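Local coordinates for erythrocyte membrane protein 1 (Plasmodium falciparum, PDB 6S8T), which binds the host receptor ICAM-1 through the DBLbeta domain present here, one part of a much longer adhesin of infected erythrocytes, at residues L123-V128 / Q204-H210; D134-I138 / I218-I222. One frame throughout, in Å; residues are numbered along the deposited sequence.

Contact 1 of 2, residues L123-V128 / Q204-H210; sequences LENLNV and QTKLQGH
His210 lies against the chain where helix 121-124 ends, and its flat ring meets a different backbone group on each side. The carbonyl O of Leu126 stands 3.7 Å above one ring face, displaced toward the rim. Lys206 O, from the preceding turn of the same helix, sits over the centre of the opposite face. At the ring edge NE2 gives a weak hydrogen bond of 3.3 Å to Glu124 O, bent to 121° at the hydrogen, while Leu123 O lies in the ring plane. With CG anti to the carbonyl carbon (chi1 -64°), His210 carries its imidazole toward the loop, and Val128 CG1 packs obliquely against ND1 at 4.0 Å. One turn earlier on the helix, Leu207 packs against Leu123 and Glu124: its CG is anti to the backbone N (chi1 171°), which brings CD1 to 3.5 Å from Leu123 CB and close to Leu123 O. CD2 of the same leucine meets CG of Glu124, whose extended chain carries the carboxylate past this apolar patch to a salt bridge with Lys83 and a hydrogen bond with Thr120. Lys206 lays CE 3.3 Å from Glu124 O, and NZ ends 3.6 Å from Asn125 OD1, too long for a hydrogen bond; Asn125 ND2 is held by Ser121 O. The turn that ends helix 121-124 thus lies along one face of helix 202-221. Helix 172-194 adds Leu189 against Leu123 and Ile192 against Leu207, and Asp144 of helix 137-163 touches Leu123 and Leu126.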
loop_
_atom_site.group_PDB
_atom_site.type_symbol
_atom_site.label_atom_id
_atom_site.label_comp_id
_atom_site.label_asym_id
_atom_site.label_seq_id
_atom_site.Cartn_x
_atom_site.Cartn_y
_atom_site.Cartn_z
ATOM N N LEU A 123 -3.780 10.054 -15.340
ATOM C CA LEU A 123 -3.116 11.105 -14.577
ATOM C C LEU A 123 -1.699 11.352 -15.078
ATOM O O LEU A 123 -1.198 12.480 -14.988
ATOM C CB LEU A 123 -3.101 10.742 -13.092
ATOM C CG LEU A 123 -4.459 10.628 -12.402
ATOM C CD1 LEU A 123 -4.290 10.094 -10.983
ATOM C CD2 LEU A 123 -5.166 11.977 -12.384
ATOM N N GLU A 124 -1.041 10.316 -15.608
ATOM C CA GLU A 124 0.321 10.466 -16.102
ATOM C C GLU A 124 0.387 11.266 -17.397
ATOM O O GLU A 124 1.431 11.857 -17.690
ATOM C CB GLU A 124 0.955 9.088 -16.310
ATOM C CG GLU A 124 1.161 8.286 -15.029
ATOM C CD GLU A 124 1.386 6.802 -15.293
ATOM O OE1 GLU A 124 0.674 5.971 -14.687
ATOM O OE2 GLU A 124 2.266 6.466 -16.115
ATOM N N ASN A 125 -0.696 11.302 -18.171
ATOM C CA ASN A 125 -0.726 11.961 -19.472
ATOM C C ASN A 125 -1.756 13.085 -19.500
ATOM O O ASN A 125 -2.515 13.236 -20.460
ATOM C CB ASN A 125 -1.001 10.952 -20.585
ATOM C CG ASN A 125 0.053 9.865 -20.658
ATOM O OD1 ASN A 125 1.127 10.062 -21.226
ATOM N ND2 ASN A 125 -0.251 8.705 -20.087
ATOM N N LEU A 126 -1.790 13.894 -18.444
ATOM C CA LEU A 126 -2.716 15.015 -18.396
ATOM C C LEU A 126 -2.261 16.139 -19.321
ATOM O O LEU A 126 -1.067 16.340 -19.557
ATOM C CB LEU A 126 -2.846 15.547 -16.967
ATOM C CG LEU A 126 -3.696 14.762 -15.964
ATOM C CD1 LEU A 126 -3.682 15.449 -14.610
ATOM C CD2 LEU A 126 -5.124 14.605 -16.470
ATOM N N ASN A 127 -3.236 16.868 -19.853
ATOM C CA ASN A 127 -2.992 18.125 -20.556
ATOM C C ASN A 127 -3.310 19.240 -19.567
ATOM O O ASN A 127 -4.479 19.541 -19.312
ATOM C CB ASN A 127 -3.841 18.226 -21.819
ATOM C CG ASN A 127 -3.592 19.512 -22.587
ATOM O OD1 ASN A 127 -4.216 20.540 -22.319
ATOM N ND2 ASN A 127 -2.678 19.459 -23.549
ATOM N N VAL A 128 -2.263 19.845 -19.000
ATOM C CA VAL A 128 -2.441 20.819 -17.928
ATOM C C VAL A 128 -3.210 22.048 -18.388
ATOM O O VAL A 128 -3.773 22.769 -17.558
ATOM C CB VAL A 128 -1.074 21.224 -17.337
ATOM C CG1 VAL A 128 -0.379 20.016 -16.730
ATOM C CG2 VAL A 128 -0.203 21.871 -18.407
ATOM N N GLN A 204 6.267 8.334 -12.821
ATOM C CA GLN A 204 5.825 9.059 -11.634
ATOM C C GLN A 204 6.378 10.480 -11.606
ATOM O O GLN A 204 5.692 11.398 -11.146
ATOM C CB GLN A 204 6.230 8.295 -10.372
ATOM C CG GLN A 204 5.742 6.849 -10.336
ATOM C CD GLN A 204 4.234 6.733 -10.491
ATOM O OE1 GLN A 204 3.468 7.363 -9.759
ATOM N NE2 GLN A 204 3.802 5.930 -11.457
ATOM N N THR A 205 7.608 10.679 -12.090
ATOM C CA THR A 205 8.165 12.025 -12.194
ATOM C C THR A 205 7.322 12.899 -13.114
ATOM O O THR A 205 7.062 14.069 -12.808
ATOM C CB THR A 205 9.609 11.955 -12.695
ATOM O OG1 THR A 205 10.405 11.211 -11.764
ATOM C CG2 THR A 205 10.195 13.353 -12.854
ATOM N N LYS A 206 6.887 12.348 -14.250
ATOM C CA LYS A 206 6.001 13.088 -15.143
ATOM C C LYS A 206 4.653 13.353 -14.485
ATOM O O LYS A 206 4.065 14.426 -14.669
ATOM C CB LYS A 206 5.820 12.317 -16.451
ATOM C CG LYS A 206 4.870 12.970 -17.439
ATOM C CD LYS A 206 4.846 12.215 -18.758
ATOM C CE LYS A 206 4.450 10.763 -18.553
ATOM N NZ LYS A 206 4.405 10.011 -19.836
ATOM N N LEU A 207 4.150 12.390 -13.710
ATOM C CA LEU A 207 2.873 12.575 -13.031
ATOM C C LEU A 207 2.963 13.671 -11.975
ATOM O O LEU A 207 2.073 14.527 -11.884
ATOM C CB LEU A 207 2.420 11.250 -12.418
ATOM C CG LEU A 207 1.213 11.221 -11.479
ATOM C CD1 LEU A 207 0.046 11.995 -12.053
ATOM C CD2 LEU A 207 0.808 9.778 -11.214
ATOM N N GLN A 208 4.031 13.672 -11.175
ATOM C CA GLN A 208 4.181 14.706 -10.157
ATOM C C GLN A 208 4.365 16.085 -10.775
ATOM O O GLN A 208 3.973 17.088 -10.168
ATOM C CB GLN A 208 5.355 14.374 -9.238
ATOM C CG GLN A 208 5.103 13.191 -8.325
ATOM C CD GLN A 208 3.934 13.424 -7.387
ATOM O OE1 GLN A 208 3.732 14.534 -6.888
ATOM N NE2 GLN A 208 3.148 12.376 -7.148
ATOM N N GLY A 209 4.949 16.159 -11.973
ATOM C CA GLY A 209 5.132 17.452 -12.611
ATOM C C GLY A 209 3.819 18.089 -13.020
ATOM O O GLY A 209 3.661 19.312 -12.947
ATOM N N HIS A 210 2.859 17.271 -13.458
ATOM C CA HIS A 210 1.544 17.792 -13.812
ATOM C C HIS A 210 0.829 18.353 -12.590
ATOM O O HIS A 210 0.183 19.403 -12.672
ATOM C CB HIS A 210 0.703 16.698 -14.468
ATOM C CG HIS A 210 1.253 16.207 -15.770
ATOM N ND1 HIS A 210 2.127 16.947 -16.537
ATOM C CD2 HIS A 210 1.052 15.049 -16.443
ATOM C CE1 HIS A 210 2.440 16.267 -17.626
ATOM N NE2 HIS A 210 1.801 15.111 -17.593
#

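Contact 2 of 2, residues D134-I138 / I218-I222; sequences DGKAI and IKEEI
The CA atoms of Gly135 and Glu221 are 6.5 Å apart and those of Ala137 and Ile218 6.4 Å, so the turn leading into helix 137-163 rests against the last turn of helix 202-221. Glu221 supplies the polar half of the interface. Its CG is anti to the backbone N (chi1 178°) and the chain beyond is fully extended, which delivers the carboxylate to the start of the other helix. There OE1 accepts a weak hydrogen bond of 3.3 Å from Ala137 N, with an angle of 123° at the hydrogen, and also lies near Ala137 CB. The other oxygen has a less comfortable setting: OE2 is 2.9 Å from Gly135 O, a close approach of two acceptors. If ionised, the carboxylate would probably gain from the helix N-terminus, whereas the approach of OE2 to Gly135 O would tend to favour a proton. Gly135 itself takes a positive phi of 73°, turning the chain from the preceding helix toward Lys136, the residue at the N-cap position. The apolar half is made by Ile138, Ile218 and Ala137, and the two isoleucine side chains meet at about a right angle. Ile138 CD1 packs 3.6 Å from Ile218 CG2 and 3.8 Å from Ile218 CD1, while its CG1 runs beside Glu221 OE2 at 3.7 Å. Ile218 CG1 reaches Ala137 CB at 4.0 Å. Helix 246-268 packs beside this junction of helices 137-163 and 202-221, with Trp252 on Ile138 and Leu248 on Ile218, and Leu39 and Ala41 from a loop also touch Ile138.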
loop_
_atom_site.group_PDB
_atom_site.type_symbol
_atom_site.label_atom_id
_atom_site.label_comp_id
_atom_site.label_asym_id
_atom_site.label_seq_id
_atom_site.Cartn_x
_atom_site.Cartn_y
_atom_site.Cartn_z
ATOM N N ASP A 134 -9.759 27.017 -18.036
ATOM C CA ASP A 134 -11.098 27.527 -17.774
ATOM C C ASP A 134 -11.283 28.014 -16.343
ATOM O O ASP A 134 -12.394 28.418 -15.981
ATOM C CB ASP A 134 -12.141 26.451 -18.092
ATOM C CG ASP A 134 -12.305 26.223 -19.583
ATOM O OD1 ASP A 134 -12.230 27.210 -20.346
ATOM O OD2 ASP A 134 -12.504 25.060 -19.992
ATOM N N GLY A 135 -10.233 27.991 -15.527
ATOM C CA GLY A 135 -10.345 28.441 -14.154
ATOM C C GLY A 135 -11.105 27.518 -13.232
ATOM O O GLY A 135 -11.461 27.932 -12.124
ATOM N N LYS A 136 -11.367 26.280 -13.644
ATOM C CA LYS A 136 -12.097 25.313 -12.835
ATOM C C LYS A 136 -11.242 24.083 -12.549
ATOM O O LYS A 136 -11.713 22.945 -12.614
ATOM C CB LYS A 136 -13.409 24.917 -13.511
ATOM C CG LYS A 136 -14.386 26.074 -13.694
ATOM C CD LYS A 136 -15.799 25.576 -13.967
ATOM C CE LYS A 136 -16.250 25.891 -15.388
ATOM N NZ LYS A 136 -16.438 27.354 -15.612
ATOM N N ALA A 137 -9.967 24.302 -12.213
ATOM C CA ALA A 137 -9.053 23.195 -11.957
ATOM C C ALA A 137 -9.415 22.416 -10.702
ATOM O O ALA A 137 -9.032 21.248 -10.581
ATOM C CB ALA A 137 -7.617 23.707 -11.848
ATOM N N ILE A 138 -10.132 23.038 -9.765
ATOM C CA ILE A 138 -10.570 22.329 -8.566
ATOM C C ILE A 138 -11.502 21.184 -8.938
ATOM O O ILE A 138 -11.392 20.073 -8.402
ATOM C CB ILE A 138 -11.236 23.314 -7.586
ATOM C CG1 ILE A 138 -10.172 24.148 -6.879
ATOM C CG2 ILE A 138 -12.081 22.578 -6.563
ATOM C CD1 ILE A 138 -9.211 23.311 -6.081
ATOM N N ILE A 218 -4.193 26.361 -8.860
ATOM C CA ILE A 218 -5.207 26.273 -7.814
ATOM C C ILE A 218 -4.950 27.312 -6.730
ATOM O O ILE A 218 -5.887 27.932 -6.211
ATOM C CB ILE A 218 -5.253 24.846 -7.241
ATOM C CG1 ILE A 218 -5.886 23.887 -8.252
ATOM C CG2 ILE A 218 -5.992 24.820 -5.909
ATOM C CD1 ILE A 218 -5.959 22.446 -7.772
ATOM N N LYS A 219 -3.678 27.531 -6.380
ATOM C CA LYS A 219 -3.348 28.530 -5.367
ATOM C C LYS A 219 -3.814 29.918 -5.790
ATOM O O LYS A 219 -4.263 30.711 -4.957
ATOM C CB LYS A 219 -1.843 28.528 -5.092
ATOM C CG LYS A 219 -1.406 29.542 -4.046
ATOM C CD LYS A 219 0.107 29.599 -3.897
ATOM C CE LYS A 219 0.508 30.699 -2.917
ATOM N NZ LYS A 219 1.985 30.854 -2.790
ATOM N N GLU A 220 -3.727 30.223 -7.085
ATOM C CA GLU A 220 -4.233 31.489 -7.600
ATOM C C GLU A 220 -5.732 31.446 -7.873
ATOM O O GLU A 220 -6.386 32.493 -7.835
ATOM C CB GLU A 220 -3.479 31.874 -8.877
ATOM C CG GLU A 220 -3.588 33.342 -9.263
ATOM C CD GLU A 220 -2.770 34.253 -8.363
ATOM O OE1 GLU A 220 -1.933 33.736 -7.590
ATOM O OE2 GLU A 220 -2.962 35.488 -8.429
ATOM N N GLU A 221 -6.287 30.260 -8.133
ATOM C CA GLU A 221 -7.719 30.143 -8.402
ATOM C C GLU A 221 -8.542 30.537 -7.179
ATOM O O GLU A 221 -9.464 31.356 -7.271
ATOM C CB GLU A 221 -8.053 28.716 -8.844
ATOM C CG GLU A 221 -9.530 28.454 -9.113
ATOM C CD GLU A 221 -9.797 27.020 -9.555
ATOM O OE1 GLU A 221 -8.824 26.300 -9.864
ATOM O OE2 GLU A 221 -10.977 26.608 -9.590
ATOM N N ILE A 222 -8.217 29.962 -6.016
ATOM C CA ILE A 222 -8.924 30.301 -4.781
ATOM C C ILE A 222 -8.411 31.578 -4.142
ATOM O O ILE A 222 -8.970 32.017 -3.127
ATOM C CB ILE A 222 -8.828 29.160 -3.748
ATOM C CG1 ILE A 222 -7.393 29.023 -3.236
ATOM C CG2 ILE A 222 -9.306 27.851 -4.355
ATOM C CD1 ILE A 222 -7.227 27.969 -2.168
#

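In the fold
Contacts 1 and 2 share helix 202-221, the first in its opening half and the second at its end. Along the chain their segments alternate, 123-128, 134-138, 204-210 and 218-222, so the earlier part of the chain follows the helix in the same direction, passing through the short helix 128-132 before entering helix 137-163. The centres of the two contacts are about 17 Å apart and the nearest atoms about 7 Å, without touching. All four segments belong to the Duffy binding family region, on the same side of the chain's centre. Together they illustrate how a domain built on helices, with almost no strand, can join residues distant in sequence by using one helix twice.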